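Monosaccharide ABC transporter substrate-binding protein, CUT2 family (Bradyrhizobium sp., PDB 4YHS) probably binds a monosaccharide or related small solute in the periplasm and hands it to a membrane-bound ABC transporter for uptake. Local coordinates at residues W59-S64 and R312-K317; D237-A242 and R265-K270; A257-I262 and V271-F276. All coordinates share one frame; numbering follows the deposited sequence.

Contact 1: W59-S64 and R312-K317; sequences WKLCVS and RILEGK
Leu314 packs over one face of the Trp59 indole. Leu314 CB stands over the six-membered ring of Trp59, 3.8 Å from the centroid and 4° off the ring normal, a CH-pi contact. Leu314 CD1 lies further along, 3.8 Å from Trp59 CD2. Leu314 CD1 also meets Leu61 CD2 at 4.1 Å. This is the tight, apolar part of the contact. Leu61 is buried and also touches Val307 and Ala310 of helix 299-314 and Ala119 of the adjacent strand 119-122.

The polar part is looser and more open, with Lys317 exposed at its outer end. Beyond CG the Glu315 chain is extended (chi2 -174°), carrying its carboxylate to the indole edge. Trp59 NE1 donates to Glu315 OE2 at 2.9 Å, almost straight (165°) and in the ring plane. OE2 accepts on its anti lone pair and also takes the backbone N of Ser56. Glu315 OE1 forms a salt bridge with Lys317 NZ at 3.0 Å. These three partners limit how the carboxylate can turn.

Gly316, with positive phi, ends helix 299-314 in a Schellman motif. Here a helix C-terminus packs against the entry to strand 60-65, which has parallel neighbours, as in the alpha/beta domains of periplasmic binding proteins.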
ATOM      1  N   TRP A  59      22.638 -13.509   6.051  1.00 26.73           N
ATOM      2  CA  TRP A  59      22.833 -12.117   5.666  1.00 24.17           C
ATOM      3  C   TRP A  59      22.269 -11.177   6.729  1.00 26.81           C
ATOM      4  O   TRP A  59      21.238 -11.455   7.330  1.00 23.26           O
ATOM      5  CB  TRP A  59      22.167 -11.831   4.321  1.00 21.34           C
ATOM      6  CG  TRP A  59      22.677 -12.701   3.209  1.00 23.94           C
ATOM      7  CD1 TRP A  59      22.036 -13.753   2.618  1.00 25.84           C
ATOM      8  CD2 TRP A  59      23.942 -12.587   2.570  1.00 25.60           C
ATOM      9  NE1 TRP A  59      22.827 -14.307   1.643  1.00 25.07           N
ATOM     10  CE2 TRP A  59      24.014 -13.616   1.600  1.00 24.02           C
ATOM     11  CE3 TRP A  59      25.030 -11.732   2.735  1.00 23.31           C
ATOM     12  CZ2 TRP A  59      25.113 -13.787   0.786  1.00 29.68           C
ATOM     13  CZ3 TRP A  59      26.132 -11.904   1.921  1.00 27.95           C
ATOM     14  CH2 TRP A  59      26.168 -12.927   0.959  1.00 33.50           C
ATOM     15  N   LYS A  60      22.983 -10.088   6.989  1.00 20.89           N
ATOM     16  CA  LYS A  60      22.466  -9.013   7.834  1.00 25.05           C
ATOM     17  C   LYS A  60      21.749  -7.939   7.023  1.00 18.71           C
ATOM     18  O   LYS A  60      22.339  -7.344   6.124  1.00 19.90           O
ATOM     19  CB  LYS A  60      23.600  -8.358   8.614  1.00 28.42           C
ATOM     20  CG  LYS A  60      24.177  -9.215   9.738  1.00 34.66           C
ATOM     21  CD  LYS A  60      25.142  -8.405  10.647  1.00 51.89           C
ATOM     22  CE  LYS A  60      24.494  -7.195  11.357  1.00 58.76           C
ATOM     23  NZ  LYS A  60      23.892  -7.528  12.687  1.00 57.80           N
ATOM     24  N   LEU A  61      20.487  -7.680   7.363  1.00 20.58           N
ATOM     25  CA  LEU A  61      19.673  -6.709   6.641  1.00 16.75           C
ATOM     26  C   LEU A  61      19.282  -5.591   7.576  1.00 24.56           C
ATOM     27  O   LEU A  61      18.611  -5.835   8.581  1.00 24.75           O
ATOM     28  CB  LEU A  61      18.387  -7.331   6.081  1.00 20.67           C
ATOM     29  CG  LEU A  61      18.540  -8.569   5.186  1.00 20.90           C
ATOM     30  CD1 LEU A  61      17.190  -9.022   4.681  1.00 20.37           C
ATOM     31  CD2 LEU A  61      19.497  -8.311   4.038  1.00 22.94           C
ATOM     32  N   CYS A  62      19.699  -4.375   7.253  1.00 17.10           N
ATOM     33  CA  CYS A  62      19.236  -3.202   8.001  1.00 18.60           C
ATOM     34  C   CYS A  62      17.931  -2.757   7.369  1.00 22.89           C
ATOM     35  O   CYS A  62      17.871  -2.582   6.143  1.00 19.16           O
ATOM     36  CB  CYS A  62      20.277  -2.077   7.984  1.00 21.19           C
ATOM     37  SG  CYS A  62      19.632  -0.520   8.620  1.00 22.84           S
ATOM     38  N   VAL A  63      16.878  -2.601   8.181  1.00 17.37           N
ATOM     39  CA  VAL A  63      15.577  -2.181   7.666  1.00 15.48           C
ATOM     40  C   VAL A  63      15.201  -0.879   8.370  1.00 18.43           C
ATOM     41  O   VAL A  63      15.100  -0.841   9.592  1.00 16.23           O
ATOM     42  CB  VAL A  63      14.477  -3.250   7.875  1.00 16.56           C
ATOM     43  CG1 VAL A  63      13.181  -2.819   7.154  1.00 15.72           C
ATOM     44  CG2 VAL A  63      14.956  -4.587   7.343  1.00 15.59           C
ATOM     45  N   SER A  64      14.982   0.171   7.577  1.00 18.14           N
ATOM     46  CA  SER A  64      14.663   1.518   8.081  1.00 15.19           C
ATOM     47  C   SER A  64      13.238   1.932   7.709  1.00 16.46           C
ATOM     48  O   SER A  64      12.886   2.022   6.522  1.00 16.32           O
ATOM     49  CB  SER A  64      15.686   2.518   7.524  1.00 16.41           C
ATOM     50  OG  SER A  64      15.313   3.867   7.749  1.00 17.49           O
ATOM     51  N   ARG A 312      18.651 -12.077  -2.878  1.00 19.38           N
ATOM     52  CA  ARG A 312      19.017 -12.490  -4.243  1.00 21.37           C
ATOM     53  C   ARG A 312      20.202 -11.658  -4.767  1.00 22.13           C
ATOM     54  O   ARG A 312      21.142 -12.200  -5.365  1.00 28.68           O
ATOM     55  CB  ARG A 312      17.816 -12.369  -5.194  1.00 20.88           C
ATOM     56  CG  ARG A 312      16.751 -13.443  -5.017  1.00 28.79           C
ATOM     57  CD  ARG A 312      15.455 -13.127  -5.815  1.00 18.69           C
ATOM     58  NE  ARG A 312      14.553 -14.274  -5.789  1.00 20.40           N
ATOM     59  CZ  ARG A 312      14.714 -15.375  -6.519  1.00 26.38           C
ATOM     60  NH1 ARG A 312      15.756 -15.483  -7.351  1.00 23.84           N
ATOM     61  NH2 ARG A 312      13.836 -16.383  -6.425  1.00 21.68           N
ATOM     62  N   ILE A 313      20.150 -10.349  -4.523  1.00 25.12           N
ATOM     63  CA  ILE A 313      21.219  -9.443  -4.938  1.00 29.37           C
ATOM     64  C   ILE A 313      22.517  -9.847  -4.237  1.00 31.43           C
ATOM     65  O   ILE A 313      23.552 -10.057  -4.885  1.00 20.88           O
ATOM     66  CB  ILE A 313      20.828  -7.972  -4.630  1.00 19.14           C
ATOM     67  CG1 ILE A 313      19.690  -7.516  -5.536  1.00 20.71           C
ATOM     68  CG2 ILE A 313      22.000  -6.995  -4.797  1.00 23.17           C
ATOM     69  CD1 ILE A 313      18.977  -6.295  -5.011  1.00 23.78           C
ATOM     70  N   LEU A 314      22.467  -9.998  -2.919  1.00 22.48           N
ATOM     71  CA  LEU A 314      23.669 -10.340  -2.150  1.00 28.51           C
ATOM     72  C   LEU A 314      24.280 -11.666  -2.626  1.00 26.30           C
ATOM     73  O   LEU A 314      25.505 -11.879  -2.549  1.00 25.42           O
ATOM     74  CB  LEU A 314      23.350 -10.417  -0.645  1.00 22.25           C
ATOM     75  CG  LEU A 314      23.099  -9.079   0.054  1.00 18.04           C
ATOM     76  CD1 LEU A 314      22.434  -9.319   1.372  1.00 18.96           C
ATOM     77  CD2 LEU A 314      24.417  -8.394   0.262  1.00 24.40           C
ATOM     78  N   GLU A 315      23.439 -12.551  -3.139  1.00 26.29           N
ATOM     79  CA  GLU A 315      23.914 -13.869  -3.574  1.00 29.32           C
ATOM     80  C   GLU A 315      24.184 -13.938  -5.084  1.00 31.79           C
ATOM     81  O   GLU A 315      24.530 -14.995  -5.613  1.00 31.91           O
ATOM     82  CB  GLU A 315      22.893 -14.935  -3.158  1.00 26.72           C
ATOM     83  CG  GLU A 315      22.757 -15.052  -1.643  1.00 35.06           C
ATOM     84  CD  GLU A 315      21.861 -16.187  -1.223  1.00 32.73           C
ATOM     85  OE1 GLU A 315      21.367 -16.929  -2.104  1.00 35.45           O
ATOM     86  OE2 GLU A 315      21.655 -16.349  -0.006  1.00 31.57           O
ATOM     87  N   GLY A 316      24.037 -12.808  -5.765  1.00 31.43           N
ATOM     88  CA  GLY A 316      24.264 -12.747  -7.198  1.00 31.58           C
ATOM     89  C   GLY A 316      23.247 -13.495  -8.041  1.00 32.71           C
ATOM     90  O   GLY A 316      23.545 -13.861  -9.187  1.00 29.02           O
ATOM     91  N   LYS A 317      22.051 -13.728  -7.492  1.00 26.35           N
ATOM     92  CA  LYS A 317      21.008 -14.457  -8.200  1.00 30.36           C
ATOM     93  C   LYS A 317      20.119 -13.518  -8.993  1.00 24.60           C
ATOM     94  O   LYS A 317      20.059 -12.315  -8.725  1.00 27.95           O
ATOM     95  CB  LYS A 317      20.164 -15.268  -7.205  1.00 25.25           C
ATOM     96  CG  LYS A 317      20.926 -16.461  -6.619  1.00 36.71           C
ATOM     97  CD  LYS A 317      20.054 -17.257  -5.660  1.00 36.53           C
ATOM     98  CE  LYS A 317      20.674 -18.594  -5.305  1.00 40.31           C
ATOM     99  NZ  LYS A 317      22.002 -18.437  -4.660  1.00 33.05           N
TER

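Contact 2: D237-A242 and R265-K270; sequences DALQAA and RGLKGK
Gln240 OE1 accepts a hydrogen bond from Arg265 NH2 at 2.8 Å. The bond is bent, with an N-H...O angle of 143°. The donor is tilted from the carbonyl plane, and the oxygen is tilted from the guanidinium plane. The amide and guanidinium planes stand 54° apart, so the two groups do not stack. Gln240 bends at its second torsion (chi2 -62°), which folds its amide back beside the arginine. Gln240 CG also comes within 3.3 Å of Arg265 NH2.

Leu239 lies under the same guanidinium. Leu239 CB sits over the centre of one face, 3.9 Å from Arg265 CZ. Leu239 CD1 touches the methylene end of the arginine, 3.8 Å from Arg265 CD. Arg265 reaches this position with its chain extended from CG to NE. The leucine thus meets both the aliphatic part and the flat face of the arginine, while Gln240 holds an edge. A methionine in place of Arg265 would probably leave Gln240 OE1 without this donor and Leu239 CB without the flat group that covers it.

Alongside, Leu239 CD1 meets Leu267 CD1 at 4.1 Å. Leu239 is buried, whereas Gln240 is exposed. Gly266, with positive phi, closes helix 252-264 in a Schellman motif and turns the chain toward Leu267. The contact therefore joins the last turn of helix 228-241 to the loop that leads from helix 252-264 into strand 272-275.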
ATOM      1  N   ASP A 237     -22.228  16.553   4.580  1.00 25.51           N
ATOM      2  CA  ASP A 237     -22.579  17.654   3.711  1.00 26.32           C
ATOM      3  C   ASP A 237     -22.978  17.158   2.328  1.00 26.73           C
ATOM      4  O   ASP A 237     -23.918  17.686   1.736  1.00 23.49           O
ATOM      5  CB  ASP A 237     -21.412  18.641   3.607  1.00 33.61           C
ATOM      6  CG  ASP A 237     -21.220  19.459   4.873  1.00 33.44           C
ATOM      7  OD1 ASP A 237     -22.126  19.486   5.739  1.00 40.84           O
ATOM      8  OD2 ASP A 237     -20.142  20.081   4.989  1.00 40.94           O
ATOM      9  N   ALA A 238     -22.302  16.110   1.850  1.00 28.16           N
ATOM     10  CA  ALA A 238     -22.602  15.550   0.540  1.00 28.58           C
ATOM     11  C   ALA A 238     -23.994  14.899   0.526  1.00 27.82           C
ATOM     12  O   ALA A 238     -24.775  15.112  -0.407  1.00 29.90           O
ATOM     13  CB  ALA A 238     -21.541  14.551   0.137  1.00 28.28           C
ATOM     14  N   LEU A 239     -24.297  14.130   1.564  1.00 29.50           N
ATOM     15  CA  LEU A 239     -25.599  13.465   1.659  1.00 29.64           C
ATOM     16  C   LEU A 239     -26.713  14.489   1.724  1.00 30.06           C
ATOM     17  O   LEU A 239     -27.804  14.275   1.188  1.00 33.78           O
ATOM     18  CB  LEU A 239     -25.628  12.542   2.880  1.00 24.69           C
ATOM     19  CG  LEU A 239     -24.686  11.333   2.760  1.00 34.01           C
ATOM     20  CD1 LEU A 239     -24.610  10.538   4.029  1.00 27.85           C
ATOM     21  CD2 LEU A 239     -25.094  10.417   1.620  1.00 31.26           C
ATOM     22  N   GLN A 240     -26.451  15.615   2.376  1.00 30.43           N
ATOM     23  CA  GLN A 240     -27.460  16.660   2.485  1.00 32.70           C
ATOM     24  C   GLN A 240     -27.728  17.235   1.106  1.00 33.71           C
ATOM     25  O   GLN A 240     -28.862  17.439   0.724  1.00 37.82           O
ATOM     26  CB  GLN A 240     -27.006  17.772   3.428  1.00 38.72           C
ATOM     27  CG  GLN A 240     -27.258  17.507   4.887  1.00 53.97           C
ATOM     28  CD  GLN A 240     -28.741  17.368   5.212  1.00 71.49           C
ATOM     29  OE1 GLN A 240     -29.127  16.537   6.033  1.00 75.01           O
ATOM     30  NE2 GLN A 240     -29.576  18.184   4.569  1.00 73.92           N
ATOM     31  N   ALA A 241     -26.651  17.482   0.361  1.00 29.41           N
ATOM     32  CA  ALA A 241     -26.745  18.113  -0.949  1.00 35.22           C
ATOM     33  C   ALA A 241     -27.308  17.193  -2.041  1.00 28.53           C
ATOM     34  O   ALA A 241     -28.046  17.650  -2.913  1.00 29.03           O
ATOM     35  CB  ALA A 241     -25.378  18.625  -1.366  1.00 45.06           C
ATOM     36  N   ALA A 242     -26.973  15.908  -1.970  1.00 29.07           N
ATOM     37  CA  ALA A 242     -27.355  14.925  -2.984  1.00 29.29           C
ATOM     38  C   ALA A 242     -28.007  13.728  -2.319  1.00 29.44           C
ATOM     39  O   ALA A 242     -27.360  12.683  -2.116  1.00 29.68           O
ATOM     40  CB  ALA A 242     -26.135  14.473  -3.782  1.00 28.00           C
ATOM     41  N   ARG A 265     -28.505   7.855   9.674  1.00 25.34           N
ATOM     42  CA  ARG A 265     -29.439   8.433   8.700  1.00 35.29           C
ATOM     43  C   ARG A 265     -30.406   7.408   8.124  1.00 30.17           C
ATOM     44  O   ARG A 265     -31.238   7.746   7.291  1.00 30.24           O
ATOM     45  CB  ARG A 265     -28.675   9.084   7.555  1.00 32.36           C
ATOM     46  CG  ARG A 265     -28.046  10.415   7.919  1.00 34.80           C
ATOM     47  CD  ARG A 265     -27.179  10.907   6.774  1.00 39.90           C
ATOM     48  NE  ARG A 265     -26.900  12.338   6.829  1.00 60.53           N
ATOM     49  CZ  ARG A 265     -27.591  13.279   6.184  1.00 58.17           C
ATOM     50  NH1 ARG A 265     -28.638  12.973   5.419  1.00 49.24           N
ATOM     51  NH2 ARG A 265     -27.222  14.544   6.305  1.00 60.06           N
ATOM     52  N   GLY A 266     -30.280   6.153   8.543  1.00 35.61           N
ATOM     53  CA  GLY A 266     -31.142   5.098   8.041  1.00 32.79           C
ATOM     54  C   GLY A 266     -30.942   4.755   6.570  1.00 35.63           C
ATOM     55  O   GLY A 266     -31.891   4.368   5.870  1.00 27.82           O
ATOM     56  N   LEU A 267     -29.703   4.885   6.104  1.00 27.71           N
ATOM     57  CA  LEU A 267     -29.341   4.655   4.700  1.00 24.39           C
ATOM     58  C   LEU A 267     -28.647   3.317   4.438  1.00 26.99           C
ATOM     59  O   LEU A 267     -28.137   3.095   3.352  1.00 20.42           O
ATOM     60  CB  LEU A 267     -28.417   5.783   4.217  1.00 19.49           C
ATOM     61  CG  LEU A 267     -29.003   7.184   4.262  1.00 26.07           C
ATOM     62  CD1 LEU A 267     -27.946   8.232   3.898  1.00 26.28           C
ATOM     63  CD2 LEU A 267     -30.186   7.313   3.342  1.00 33.90           C
ATOM     64  N   LYS A 268     -28.615   2.419   5.411  1.00 23.60           N
ATOM     65  CA  LYS A 268     -27.879   1.179   5.208  1.00 26.18           C
ATOM     66  C   LYS A 268     -28.455   0.427   3.993  1.00 20.53           C
ATOM     67  O   LYS A 268     -29.676   0.326   3.845  1.00 21.13           O
ATOM     68  CB  LYS A 268     -27.936   0.327   6.465  1.00 29.32           C
ATOM     69  CG  LYS A 268     -27.059  -0.919   6.421  1.00 41.40           C
ATOM     70  CD  LYS A 268     -27.731  -2.123   7.098  1.00 58.57           C
ATOM     71  CE  LYS A 268     -26.904  -2.696   8.244  1.00 62.74           C
ATOM     72  NZ  LYS A 268     -27.374  -4.069   8.596  1.00 64.67           N
ATOM     73  N   GLY A 269     -27.573  -0.050   3.115  1.00 22.04           N
ATOM     74  CA  GLY A 269     -27.979  -0.723   1.887  1.00 25.02           C
ATOM     75  C   GLY A 269     -28.482   0.181   0.772  1.00 21.35           C
ATOM     76  O   GLY A 269     -28.592  -0.269  -0.388  1.00 23.51           O
ATOM     77  N   LYS A 270     -28.808   1.442   1.096  1.00 19.05           N
ATOM     78  CA  LYS A 270     -29.175   2.432   0.084  1.00 19.38           C
ATOM     79  C   LYS A 270     -27.945   3.129  -0.463  1.00 21.30           C
ATOM     80  O   LYS A 270     -27.900   3.516  -1.629  1.00 22.85           O
ATOM     81  CB  LYS A 270     -30.115   3.495   0.647  1.00 24.20           C
ATOM     82  CG  LYS A 270     -31.469   2.960   1.117  1.00 25.29           C
ATOM     83  CD  LYS A 270     -32.406   4.108   1.466  1.00 22.90           C
ATOM     84  CE  LYS A 270     -33.664   3.615   2.125  1.00 32.00           C
ATOM     85  NZ  LYS A 270     -34.428   4.736   2.712  1.00 40.46           N
TER

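Contact 3: A257-I262 and V271-F276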
ATOM      1  N   ALA A 257     -15.511   6.195   8.760  1.00 18.16           N
ATOM      2  CA  ALA A 257     -16.334   7.189   9.440  1.00 16.76           C
ATOM      3  C   ALA A 257     -17.768   7.202   8.890  1.00 23.41           C
ATOM      4  O   ALA A 257     -18.713   7.460   9.640  1.00 23.01           O
ATOM      5  CB  ALA A 257     -15.679   8.599   9.337  1.00 19.42           C
ATOM      6  N   ALA A 258     -17.941   6.862   7.607  1.00 18.73           N
ATOM      7  CA  ALA A 258     -19.255   6.919   6.953  1.00 18.85           C
ATOM      8  C   ALA A 258     -20.208   5.834   7.471  1.00 21.03           C
ATOM      9  O   ALA A 258     -21.432   5.986   7.406  1.00 18.82           O
ATOM     10  CB  ALA A 258     -19.088   6.795   5.430  1.00 17.88           C
ATOM     11  N   GLN A 259     -19.659   4.755   8.024  1.00 18.69           N
ATOM     12  CA  GLN A 259     -20.511   3.640   8.480  1.00 18.32           C
ATOM     13  C   GLN A 259     -21.541   4.119   9.500  1.00 18.92           C
ATOM     14  O   GLN A 259     -22.746   3.772   9.444  1.00 20.72           O
ATOM     15  CB  GLN A 259     -19.655   2.538   9.082  1.00 17.17           C
ATOM     16  CG  GLN A 259     -18.646   1.900   8.175  1.00 17.23           C
ATOM     17  CD  GLN A 259     -17.796   0.921   8.947  1.00 19.35           C
ATOM     18  OE1 GLN A 259     -17.943  -0.300   8.819  1.00 20.70           O
ATOM     19  NE2 GLN A 259     -16.917   1.455   9.782  1.00 16.75           N
ATOM     20  N   GLY A 260     -21.078   4.940  10.444  1.00 22.65           N
ATOM     21  CA  GLY A 260     -21.940   5.428  11.513  1.00 28.13           C
ATOM     22  C   GLY A 260     -22.968   6.421  11.026  1.00 17.59           C
ATOM     23  O   GLY A 260     -24.133   6.446  11.480  1.00 18.92           O
ATOM     24  N   LEU A 261     -22.531   7.285  10.112  1.00 22.62           N
ATOM     25  CA  LEU A 261     -23.415   8.251   9.458  1.00 21.00           C
ATOM     26  C   LEU A 261     -24.511   7.564   8.663  1.00 21.79           C
ATOM     27  O   LEU A 261     -25.682   7.966   8.691  1.00 21.96           O
ATOM     28  CB  LEU A 261     -22.610   9.161   8.510  1.00 28.08           C
ATOM     29  CG  LEU A 261     -21.352   9.817   9.062  1.00 36.97           C
ATOM     30  CD1 LEU A 261     -20.755  10.730   7.994  1.00 40.26           C
ATOM     31  CD2 LEU A 261     -21.636  10.584  10.336  1.00 40.13           C
ATOM     32  N   ILE A 262     -24.124   6.539   7.916  1.00 20.83           N
ATOM     33  CA  ILE A 262     -25.113   5.763   7.158  1.00 19.75           C
ATOM     34  C   ILE A 262     -26.114   5.139   8.117  1.00 20.99           C
ATOM     35  O   ILE A 262     -27.317   5.172   7.893  1.00 26.84           O
ATOM     36  CB  ILE A 262     -24.436   4.651   6.303  1.00 23.25           C
ATOM     37  CG1 ILE A 262     -23.614   5.261   5.168  1.00 30.32           C
ATOM     38  CG2 ILE A 262     -25.460   3.674   5.725  1.00 28.53           C
ATOM     39  CD1 ILE A 262     -24.279   6.337   4.377  1.00 27.80           C
ATOM     40  N   VAL A 271     -26.982   3.356   0.424  1.00 18.04           N
ATOM     41  CA  VAL A 271     -25.707   3.926   0.045  1.00 17.81           C
ATOM     42  C   VAL A 271     -24.642   2.927   0.430  1.00 21.80           C
ATOM     43  O   VAL A 271     -24.593   2.502   1.587  1.00 20.92           O
ATOM     44  CB  VAL A 271     -25.473   5.274   0.747  1.00 18.35           C
ATOM     45  CG1 VAL A 271     -24.078   5.842   0.395  1.00 22.11           C
ATOM     46  CG2 VAL A 271     -26.610   6.272   0.440  1.00 20.94           C
ATOM     47  N   ASP A 272     -23.817   2.519  -0.539  1.00 16.49           N
ATOM     48  CA  ASP A 272     -22.677   1.662  -0.264  1.00 15.45           C
ATOM     49  C   ASP A 272     -21.365   2.416  -0.157  1.00 17.19           C
ATOM     50  O   ASP A 272     -21.164   3.471  -0.786  1.00 19.96           O
ATOM     51  CB  ASP A 272     -22.566   0.589  -1.341  1.00 18.36           C
ATOM     52  CG  ASP A 272     -23.580  -0.505  -1.150  1.00 29.12           C
ATOM     53  OD1 ASP A 272     -23.437  -1.240  -0.174  1.00 33.39           O
ATOM     54  OD2 ASP A 272     -24.523  -0.606  -1.955  1.00 25.61           O
ATOM     55  N   LEU A 273     -20.480   1.870   0.669  1.00 13.98           N
ATOM     56  CA  LEU A 273     -19.212   2.526   0.991  1.00 15.39           C
ATOM     57  C   LEU A 273     -18.037   1.810   0.356  1.00 17.51           C
ATOM     58  O   LEU A 273     -17.976   0.577   0.355  1.00 17.38           O
ATOM     59  CB  LEU A 273     -19.040   2.606   2.497  1.00 14.36           C
ATOM     60  CG  LEU A 273     -20.258   3.138   3.246  1.00 18.08           C
ATOM     61  CD1 LEU A 273     -20.039   3.070   4.747  1.00 19.27           C
ATOM     62  CD2 LEU A 273     -20.536   4.588   2.828  1.00 17.99           C
ATOM     63  N   LEU A 274     -17.086   2.583  -0.163  1.00 14.55           N
ATOM     64  CA  LEU A 274     -15.859   1.995  -0.677  1.00 16.97           C
ATOM     65  C   LEU A 274     -14.686   2.835  -0.239  1.00 18.36           C
ATOM     66  O   LEU A 274     -14.827   4.050  -0.046  1.00 16.34           O
ATOM     67  CB  LEU A 274     -15.900   1.882  -2.208  1.00 16.00           C
ATOM     68  CG  LEU A 274     -16.859   0.912  -2.902  1.00 18.85           C
ATOM     69  CD1 LEU A 274     -18.211   1.551  -3.179  1.00 22.19           C
ATOM     70  CD2 LEU A 274     -16.220   0.453  -4.192  1.00 22.52           C
ATOM     71  N   ALA A 275     -13.536   2.179  -0.046  1.00 17.26           N
ATOM     72  CA  ALA A 275     -12.277   2.870   0.189  1.00 15.03           C
ATOM     73  C   ALA A 275     -11.333   2.540  -0.974  1.00 15.87           C
ATOM     74  O   ALA A 275     -11.511   1.500  -1.629  1.00 15.70           O
ATOM     75  CB  ALA A 275     -11.659   2.454   1.537  1.00 13.37           C
ATOM     76  N   PHE A 276     -10.348   3.402  -1.251  1.00 12.95           N
ATOM     77  CA  PHE A 276      -9.360   3.062  -2.283  1.00 16.82           C
ATOM     78  C   PHE A 276      -8.046   2.556  -1.678  1.00 14.84           C
ATOM     79  O   PHE A 276      -7.044   2.407  -2.389  1.00 14.36           O
ATOM     80  CB  PHE A 276      -9.091   4.232  -3.261  1.00 16.68           C
ATOM     81  CG  PHE A 276      -8.488   5.469  -2.647  1.00 17.28           C
ATOM     82  CD1 PHE A 276      -7.108   5.634  -2.572  1.00 17.04           C
ATOM     83  CD2 PHE A 276      -9.305   6.511  -2.236  1.00 15.96           C
ATOM     84  CE1 PHE A 276      -6.546   6.810  -2.045  1.00 15.55           C
ATOM     85  CE2 PHE A 276      -8.758   7.680  -1.737  1.00 14.80           C
ATOM     86  CZ  PHE A 276      -7.380   7.830  -1.631  1.00 16.18           C
TER
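Leu273 packs its CD2 between Ala258 and Ile262; apolar contacts like these carry most of the interface. Leu273 points from the strand toward the helix, and its two branches part there. Leu273 CD2 meets Ala258 CB at 3.7 Å and Ile262 CG1 at 3.9 Å. These two residues lie one helical turn apart. Just before the strand, Ile262 CD1 lies 4.0 Å from Val271 CB and touches Val271 CG1 as well. Ile262 directs CG1 away from its own carbonyl carbon (chi1 -68°), and a further bend at chi2 (-47°) brings CD1 to the valine.

The helix and strand joined here belong to a beta-alpha-beta unit of strand 247-250, helix 252-264 and strand 272-275. The axes of helix segment 257-262 and strand 272-275 run nearly antiparallel (173°), 9.3 Å apart at closest approach. Leu273 and Val271 also touch Val248 of the first strand.

Contacts with backbone and with a polar side chain are fewer. Leu273 CD1 rests 3.7 Å from the backbone N of Gln259. The aliphatic CG of Gln259 lies 3.9 Å from Leu273 CD1, while the amide NE2 bonds to the carbonyl oxygen of Glu256. No hydrogen bond crosses between the two segments.

Contact 3 is the most buried of the three and wholly apolar between side chains. Contacts 1 and 2 are partly buried and combine an apolar part with a polar one. Each has a flat side chain with an aliphatic group over a face and a hydrogen bond at its edge, but one is an indole, the other a guanidinium. Contacts 2 and 3 adjoin, with centres about 10 Å apart. Contact 3 joins helix 252-264 to strand 272-275, and contact 2 holds the loop between them against helix 228-241. Leu267 N probably bonds to Ile262 O, and Leu239 CD1 packs on Ile262 CD1. Contact 1 belongs to the other sheet, its centre about 51 Å from that of contact 2.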